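Local coordinates for protein cytochrome C554 (Nitrosomonas europaea, PDB 1FT6) that carries electrons in ammonia oxidation, taking them directly from hydroxylamine oxidoreductase into its four covalently bound c-type hemes, at residues Q126-E131 with G190-K195; E6-C11 with V86-C91. All coordinates share one frame; numbering follows the deposited sequence.

How the interactions relate
Interaction 2 closes along the chain before interaction 1 opens, and the centres of the two lie about 17 Å apart. Both meet the same heme c, the third heme of the chain: 86-91 supplies its two thioether cysteines, whereas Phe130 and Phe194 pack against a methyl and a propionate of its rim. The two also touch directly, Cys91 O lying 3.2 Å from Phe130 CD2. Interaction 2 is buried near the middle of the chain and brings the segment leading into helix 9-14 beside helix 88-92; interaction 1, farther out, joins the loops before helices 131-138 and 197-202. With only about a third of the chain in helix or strand, loops as well as helices line this electron-carrying heme.

Interaction 1: residues Q126-E131 with G190-K195; sequences QDFHFE and GEPKFK. With HEC (heme c), chain F; PO4 (phosphate ion), chain C.
Phe194 packs its ring against Phe130 and the heme, with Phe128 O close to its base. CB sits 3.3 Å from Phe128 O, which also takes a CA-H...O contact from Phe194 CA. With CG anti to the backbone N (chi1 -177°), the ring lies against Phe130 and a heme propionate: CG nears Phe130 CE1 and Phe128 O, CD1 reaches heme CBD at 3.6 Å, CD2 meets Phe130 CD1 at 3.8 Å, CE1 comes to heme methyl CMD at the limit of contact, and CE2 approaches His129 O. Phe130 turns its edge to the Phe194 face, a T-shaped pair with planes at 78°, and CMD lies over one Phe130 face; flat apolar rings suit this porphyrin rim. Phe130 is also the N-cap residue of helix 131-138, which carries the CXXCH motif of the fourth heme. Asp127 OD1 accepts from His129 N, an Asx turn, and also from Phe130 N, above the carboxylate plane, which extends it to an Asx motif. After a cis peptide, Pro192 lays CG 3.9 Å from Phe128 CD2. Pro192 O, buried and without a hydrogen-bond partner in the model, comes obliquely to the Phe128 ring, 3.4 Å from CG.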
# COMPACT_ATOMS: atom_id res chain seq x y z
N GLN A 126 -12.57 0.06 3.73
CA GLN A 126 -11.33 -0.69 4.01
C GLN A 126 -11.18 -1.88 3.09
O GLN A 126 -12.14 -2.58 2.73
CB GLN A 126 -11.26 -1.17 5.48
CG GLN A 126 -9.90 -1.87 5.85
CD GLN A 126 -9.54 -1.78 7.35
OE1 GLN A 126 -10.32 -1.19 8.12
NE2 GLN A 126 -8.48 -2.30 7.76
N ASP A 127 -9.95 -2.11 2.67
CA ASP A 127 -9.67 -3.22 1.77
C ASP A 127 -9.17 -4.43 2.54
O ASP A 127 -8.21 -4.32 3.28
CB ASP A 127 -8.59 -2.80 0.78
CG ASP A 127 -8.57 -3.68 -0.49
OD1 ASP A 127 -8.86 -4.88 -0.43
OD2 ASP A 127 -8.25 -3.14 -1.58
N PHE A 128 -9.84 -5.56 2.40
CA PHE A 128 -9.36 -6.81 3.02
C PHE A 128 -8.99 -7.86 1.98
O PHE A 128 -8.80 -9.03 2.33
CB PHE A 128 -10.44 -7.39 3.94
CG PHE A 128 -10.81 -6.46 5.05
CD1 PHE A 128 -10.09 -6.45 6.24
CD2 PHE A 128 -11.85 -5.54 4.87
CE1 PHE A 128 -10.39 -5.52 7.25
CE2 PHE A 128 -12.16 -4.61 5.86
CZ PHE A 128 -11.43 -4.59 7.06
N HIS A 129 -8.90 -7.46 0.71
CA HIS A 129 -8.57 -8.38 -0.39
C HIS A 129 -7.22 -8.03 -1.03
O HIS A 129 -6.42 -8.91 -1.33
CB HIS A 129 -9.69 -8.37 -1.46
CG HIS A 129 -9.63 -9.53 -2.40
ND1 HIS A 129 -8.95 -9.48 -3.60
CD2 HIS A 129 -10.14 -10.78 -2.30
CE1 HIS A 129 -9.04 -10.65 -4.20
NE2 HIS A 129 -9.75 -11.46 -3.43
N PHE A 130 -7.00 -6.74 -1.27
CA PHE A 130 -5.71 -6.22 -1.75
C PHE A 130 -5.26 -6.47 -3.20
O PHE A 130 -4.62 -5.60 -3.80
CB PHE A 130 -4.53 -6.70 -0.86
CG PHE A 130 -4.68 -6.41 0.62
CD1 PHE A 130 -5.12 -7.41 1.50
CD2 PHE A 130 -4.36 -5.17 1.14
CE1 PHE A 130 -5.24 -7.16 2.88
CE2 PHE A 130 -4.47 -4.90 2.53
CZ PHE A 130 -4.92 -5.90 3.38
N GLU A 131 -5.54 -7.65 -3.74
CA GLU A 131 -5.05 -7.95 -5.09
C GLU A 131 -5.21 -6.86 -6.13
O GLU A 131 -4.24 -6.49 -6.80
CB GLU A 131 -5.65 -9.24 -5.64
CG GLU A 131 -4.83 -9.76 -6.78
CD GLU A 131 -5.18 -11.17 -7.24
OE1 GLU A 131 -5.94 -11.89 -6.57
OE2 GLU A 131 -4.67 -11.57 -8.30
N GLY A 190 -15.07 -11.64 11.62
CA GLY A 190 -15.96 -11.94 10.52
C GLY A 190 -15.41 -11.53 9.16
O GLY A 190 -14.30 -11.02 9.07
N GLU A 191 -16.21 -11.77 8.12
CA GLU A 191 -15.88 -11.46 6.74
C GLU A 191 -16.25 -10.01 6.39
O GLU A 191 -17.08 -9.40 7.05
CB GLU A 191 -16.67 -12.37 5.80
CG GLU A 191 -16.21 -13.81 5.76
CD GLU A 191 -14.80 -13.97 5.22
OE1 GLU A 191 -14.37 -13.15 4.37
OE2 GLU A 191 -14.12 -14.91 5.67
N PRO A 192 -15.61 -9.45 5.35
CA PRO A 192 -14.59 -10.13 4.54
C PRO A 192 -13.27 -10.11 5.32
O PRO A 192 -12.88 -9.08 5.89
CB PRO A 192 -14.50 -9.29 3.27
CG PRO A 192 -14.77 -7.89 3.77
CD PRO A 192 -15.82 -8.06 4.88
N LYS A 193 -12.61 -11.26 5.34
CA LYS A 193 -11.33 -11.42 6.03
C LYS A 193 -10.34 -11.86 4.96
O LYS A 193 -10.64 -12.75 4.16
CB LYS A 193 -11.44 -12.51 7.11
CG LYS A 193 -10.24 -12.61 8.02
CD LYS A 193 -10.50 -13.63 9.13
CE LYS A 193 -10.71 -15.00 8.53
NZ LYS A 193 -10.78 -16.05 9.59
N PHE A 194 -9.17 -11.23 4.96
CA PHE A 194 -8.12 -11.53 4.01
C PHE A 194 -7.83 -13.03 4.06
O PHE A 194 -7.75 -13.60 5.14
CB PHE A 194 -6.84 -10.76 4.39
CG PHE A 194 -5.69 -10.95 3.41
CD1 PHE A 194 -4.38 -11.06 3.89
CD2 PHE A 194 -5.93 -11.06 2.03
CE1 PHE A 194 -3.31 -11.26 3.03
CE2 PHE A 194 -4.87 -11.27 1.13
CZ PHE A 194 -3.55 -11.37 1.63
N LYS A 195 -7.65 -13.66 2.92
CA LYS A 195 -7.39 -15.10 2.87
C LYS A 195 -6.20 -15.63 3.62
O LYS A 195 -6.20 -16.82 4.00
CB LYS A 195 -7.33 -15.59 1.42
CG LYS A 195 -6.10 -15.19 0.61
CD LYS A 195 -6.36 -15.42 -0.88
CE LYS A 195 -5.12 -15.18 -1.77
NZ LYS A 195 -5.37 -15.62 -3.18
FE HEC F . -0.53 -3.13 6.46
CHA HEC F . -1.89 -5.89 7.83
CHB HEC F . -1.00 -1.44 9.44
CHC HEC F . 1.07 -0.41 5.16
CHD HEC F . -0.38 -4.67 3.43
NA HEC F . -1.30 -3.60 8.27
C1A HEC F . -1.80 -4.78 8.65
C2A HEC F . -2.27 -4.74 10.04
C3A HEC F . -2.05 -3.43 10.49
C4A HEC F . -1.43 -2.74 9.38
CMA HEC F . -2.35 -2.76 11.83
CAA HEC F . -2.91 -5.97 10.80
CBA HEC F . -1.90 -6.60 11.78
CGA HEC F . -0.58 -7.05 11.14
O1A HEC F . -0.66 -7.85 10.21
O2A HEC F . 0.50 -6.57 11.57
NB HEC F . -0.10 -1.33 7.12
C1B HEC F . -0.36 -0.74 8.38
C2B HEC F . 0.15 0.61 8.49
C3B HEC F . 0.74 0.90 7.30
C4B HEC F . 0.61 -0.30 6.47
CMB HEC F . 0.10 1.56 9.72
CAB HEC F . 1.44 2.20 6.84
CBB HEC F . 2.74 2.55 7.61
NC HEC F . 0.22 -2.66 4.67
C1C HEC F . 0.85 -1.50 4.32
C2C HEC F . 1.21 -1.49 2.93
C3C HEC F . 0.72 -2.64 2.40
C4C HEC F . 0.14 -3.39 3.53
CMC HEC F . 1.96 -0.33 2.18
CAC HEC F . 0.72 -3.08 0.91
CBC HEC F . 2.12 -3.18 0.31
ND HEC F . -0.93 -4.90 5.81
C1D HEC F . -0.88 -5.41 4.52
C2D HEC F . -1.39 -6.75 4.42
C3D HEC F . -1.78 -7.08 5.69
C4D HEC F . -1.50 -5.96 6.50
CMD HEC F . -1.51 -7.57 3.12
CAD HEC F . -2.54 -8.36 6.10
CBD HEC F . -4.05 -8.27 6.19
CGD HEC F . -4.67 -9.24 7.23
O1D HEC F . -5.83 -9.02 7.58
O2D HEC F . -3.98 -10.22 7.67
P PO4 C . -12.07 -13.84 12.98
O1 PO4 C . -11.26 -15.17 12.96
O2 PO4 C . -13.19 -13.91 11.92
O3 PO4 C . -11.10 -12.66 12.71
O4 PO4 C . -12.71 -13.65 14.37
O HOH W 1 -10.76 -11.06 1.22
O HOH W 2 -6.60 -12.96 -3.93

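Interaction 2: residues E6-C11 with V86-C91; sequences EGRKKC and VGCESC. With HEC (heme c), chain F.
A buried carboxylate-to-backbone clasp, with a patch of apolar packing beside it, joins 6-11, leading into helix 9-14, to helix 88-92 near the centre of the chain. Glu89 carries it. Its chain is extended at chi2 (162°), which carries the carboxylate away from its own helix to two successive peptide N-H groups: Glu6 N gives to OE2 through the syn lone pair at 2.9 Å, and Gly7 N gives to OE1 at 2.6 Å, also on the syn side but 27° out of the carboxylate plane. Both oxygens are thus engaged, which should fix the rotation of the group. OE2 takes further bonds from Gly95 N and from a water that also donates to Glu6 OE1, so this acid is well supplied with donors. The Glu6 carboxylate itself turns to Arg99 and Arg96, which probably eases the closeness of its charge to that of Glu89. With an alanine at Glu89, the N-H groups of Glu6 and Gly7 would probably lose their acceptor, and the turn before helix 9-14 one of its ties to helix 88-92. Cys88, Cys91 and His92 form a CXXCH motif, the signature of c-type hemes: Cys88 SG is bonded to vinyl-derived CAB and Cys91 SG to CAC. Cys11 begins the corresponding motif of the first heme, and its CB packs 3.9 Å from Cys88 SG and 3.7 Å from methyl CMB of the third heme, so attachment points of two hemes lie side by side. Glycine is called for twice, for different reasons: the backbone conformation of Gly7 would press any CB onto the preceding carbonyl, whereas at Gly87 a CB would run into Arg8 CD, which passes 3.9 Å from Gly87 CA.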
# COMPACT_ATOMS: atom_id res chain seq x y z
N GLU A 6 -5.84 10.48 3.30
CA GLU A 6 -5.37 11.49 4.23
C GLU A 6 -3.87 11.36 4.46
O GLU A 6 -3.21 12.31 4.86
CB GLU A 6 -6.08 11.38 5.59
CG GLU A 6 -7.57 11.53 5.53
CD GLU A 6 -8.16 11.40 6.90
OE1 GLU A 6 -8.16 10.26 7.41
OE2 GLU A 6 -8.61 12.44 7.46
N GLY A 7 -3.29 10.20 4.20
CA GLY A 7 -1.88 10.09 4.47
C GLY A 7 -1.62 9.09 5.59
O GLY A 7 -2.54 8.57 6.19
N ARG A 8 -0.36 8.84 5.86
CA ARG A 8 0.06 7.85 6.83
C ARG A 8 0.02 8.22 8.31
O ARG A 8 0.06 7.33 9.16
CB ARG A 8 1.52 7.43 6.53
CG ARG A 8 1.78 7.00 5.12
CD ARG A 8 3.17 6.37 5.01
NE ARG A 8 4.26 7.18 5.55
CZ ARG A 8 4.87 8.16 4.90
NH1 ARG A 8 5.86 8.83 5.49
NH2 ARG A 8 4.48 8.48 3.67
N LYS A 9 -0.07 9.50 8.61
CA LYS A 9 0.04 9.96 10.00
C LYS A 9 -0.81 9.28 11.04
O LYS A 9 -0.28 8.74 11.99
CB LYS A 9 -0.18 11.47 10.10
CG LYS A 9 0.05 12.01 11.54
CD LYS A 9 0.19 13.54 11.58
CE LYS A 9 -1.08 14.20 12.12
NZ LYS A 9 -0.96 15.70 12.17
N LYS A 10 -2.12 9.30 10.86
CA LYS A 10 -3.00 8.68 11.84
C LYS A 10 -2.79 7.18 11.96
O LYS A 10 -2.80 6.65 13.06
CB LYS A 10 -4.46 8.95 11.49
CG LYS A 10 -4.76 10.44 11.37
CD LYS A 10 -4.55 11.13 12.67
CE LYS A 10 -5.40 12.40 12.71
NZ LYS A 10 -5.14 13.18 13.96
N CYS A 11 -2.63 6.48 10.84
CA CYS A 11 -2.42 5.05 10.91
C CYS A 11 -1.17 4.76 11.68
O CYS A 11 -1.13 3.86 12.53
CB CYS A 11 -2.22 4.42 9.51
SG CYS A 11 -3.35 5.04 8.23
N VAL A 86 4.85 4.52 -1.17
CA VAL A 86 3.66 3.72 -1.22
C VAL A 86 3.37 3.37 0.23
O VAL A 86 4.03 2.51 0.78
CB VAL A 86 3.93 2.46 -2.06
CG1 VAL A 86 2.70 1.57 -2.05
CG2 VAL A 86 4.29 2.91 -3.53
N GLY A 87 2.35 4.02 0.78
CA GLY A 87 2.03 3.88 2.19
C GLY A 87 0.81 3.09 2.58
O GLY A 87 0.22 2.37 1.79
N CYS A 88 0.37 3.30 3.83
CA CYS A 88 -0.73 2.48 4.37
C CYS A 88 -2.00 2.39 3.57
O CYS A 88 -2.50 1.30 3.33
CB CYS A 88 -1.04 2.96 5.82
SG CYS A 88 0.40 3.54 6.74
N GLU A 89 -2.53 3.54 3.11
CA GLU A 89 -3.77 3.57 2.34
C GLU A 89 -3.63 3.02 0.92
O GLU A 89 -4.62 2.65 0.33
CB GLU A 89 -4.35 4.99 2.30
CG GLU A 89 -4.69 5.60 3.70
CD GLU A 89 -4.83 7.13 3.65
OE1 GLU A 89 -3.84 7.79 3.28
OE2 GLU A 89 -5.91 7.68 3.96
N SER A 90 -2.42 2.97 0.39
CA SER A 90 -2.23 2.38 -0.95
C SER A 90 -2.63 0.91 -0.93
O SER A 90 -3.02 0.36 -1.99
CB SER A 90 -0.78 2.51 -1.44
OG SER A 90 -0.54 3.78 -2.02
N CYS A 91 -2.54 0.24 0.24
CA CYS A 91 -2.95 -1.17 0.31
C CYS A 91 -4.25 -1.39 1.08
O CYS A 91 -5.13 -2.13 0.65
CB CYS A 91 -1.86 -2.01 0.96
SG CYS A 91 -0.35 -2.10 -0.04
FE HEC F . -0.53 -3.13 6.46
CHA HEC F . -1.89 -5.89 7.83
CHB HEC F . -1.00 -1.44 9.44
CHC HEC F . 1.07 -0.41 5.16
CHD HEC F . -0.38 -4.67 3.43
NA HEC F . -1.30 -3.60 8.27
C1A HEC F . -1.80 -4.78 8.65
C2A HEC F . -2.27 -4.74 10.04
C3A HEC F . -2.05 -3.43 10.49
C4A HEC F . -1.43 -2.74 9.38
CMA HEC F . -2.35 -2.76 11.83
CAA HEC F . -2.91 -5.97 10.80
CBA HEC F . -1.90 -6.60 11.78
CGA HEC F . -0.58 -7.05 11.14
O1A HEC F . -0.66 -7.85 10.21
O2A HEC F . 0.50 -6.57 11.57
NB HEC F . -0.10 -1.33 7.12
C1B HEC F . -0.36 -0.74 8.38
C2B HEC F . 0.15 0.61 8.49
C3B HEC F . 0.74 0.90 7.30
C4B HEC F . 0.61 -0.30 6.47
CMB HEC F . 0.10 1.56 9.72
CAB HEC F . 1.44 2.20 6.84
CBB HEC F . 2.74 2.55 7.61
NC HEC F . 0.22 -2.66 4.67
C1C HEC F . 0.85 -1.50 4.32
C2C HEC F . 1.21 -1.49 2.93
C3C HEC F . 0.72 -2.64 2.40
C4C HEC F . 0.14 -3.39 3.53
CMC HEC F . 1.96 -0.33 2.18
CAC HEC F . 0.72 -3.08 0.91
CBC HEC F . 2.12 -3.18 0.31
ND HEC F . -0.93 -4.90 5.81
C1D HEC F . -0.88 -5.41 4.52
C2D HEC F . -1.39 -6.75 4.42
C3D HEC F . -1.78 -7.08 5.69
C4D HEC F . -1.50 -5.96 6.50
CMD HEC F . -1.51 -7.57 3.12
CAD HEC F . -2.54 -8.36 6.10
CBD HEC F . -4.05 -8.27 6.19
CGD HEC F . -4.67 -9.24 7.23
O1D HEC F . -5.83 -9.02 7.58
O2D HEC F . -3.98 -10.22 7.67
O HOH W 3 -6.82 8.13 6.63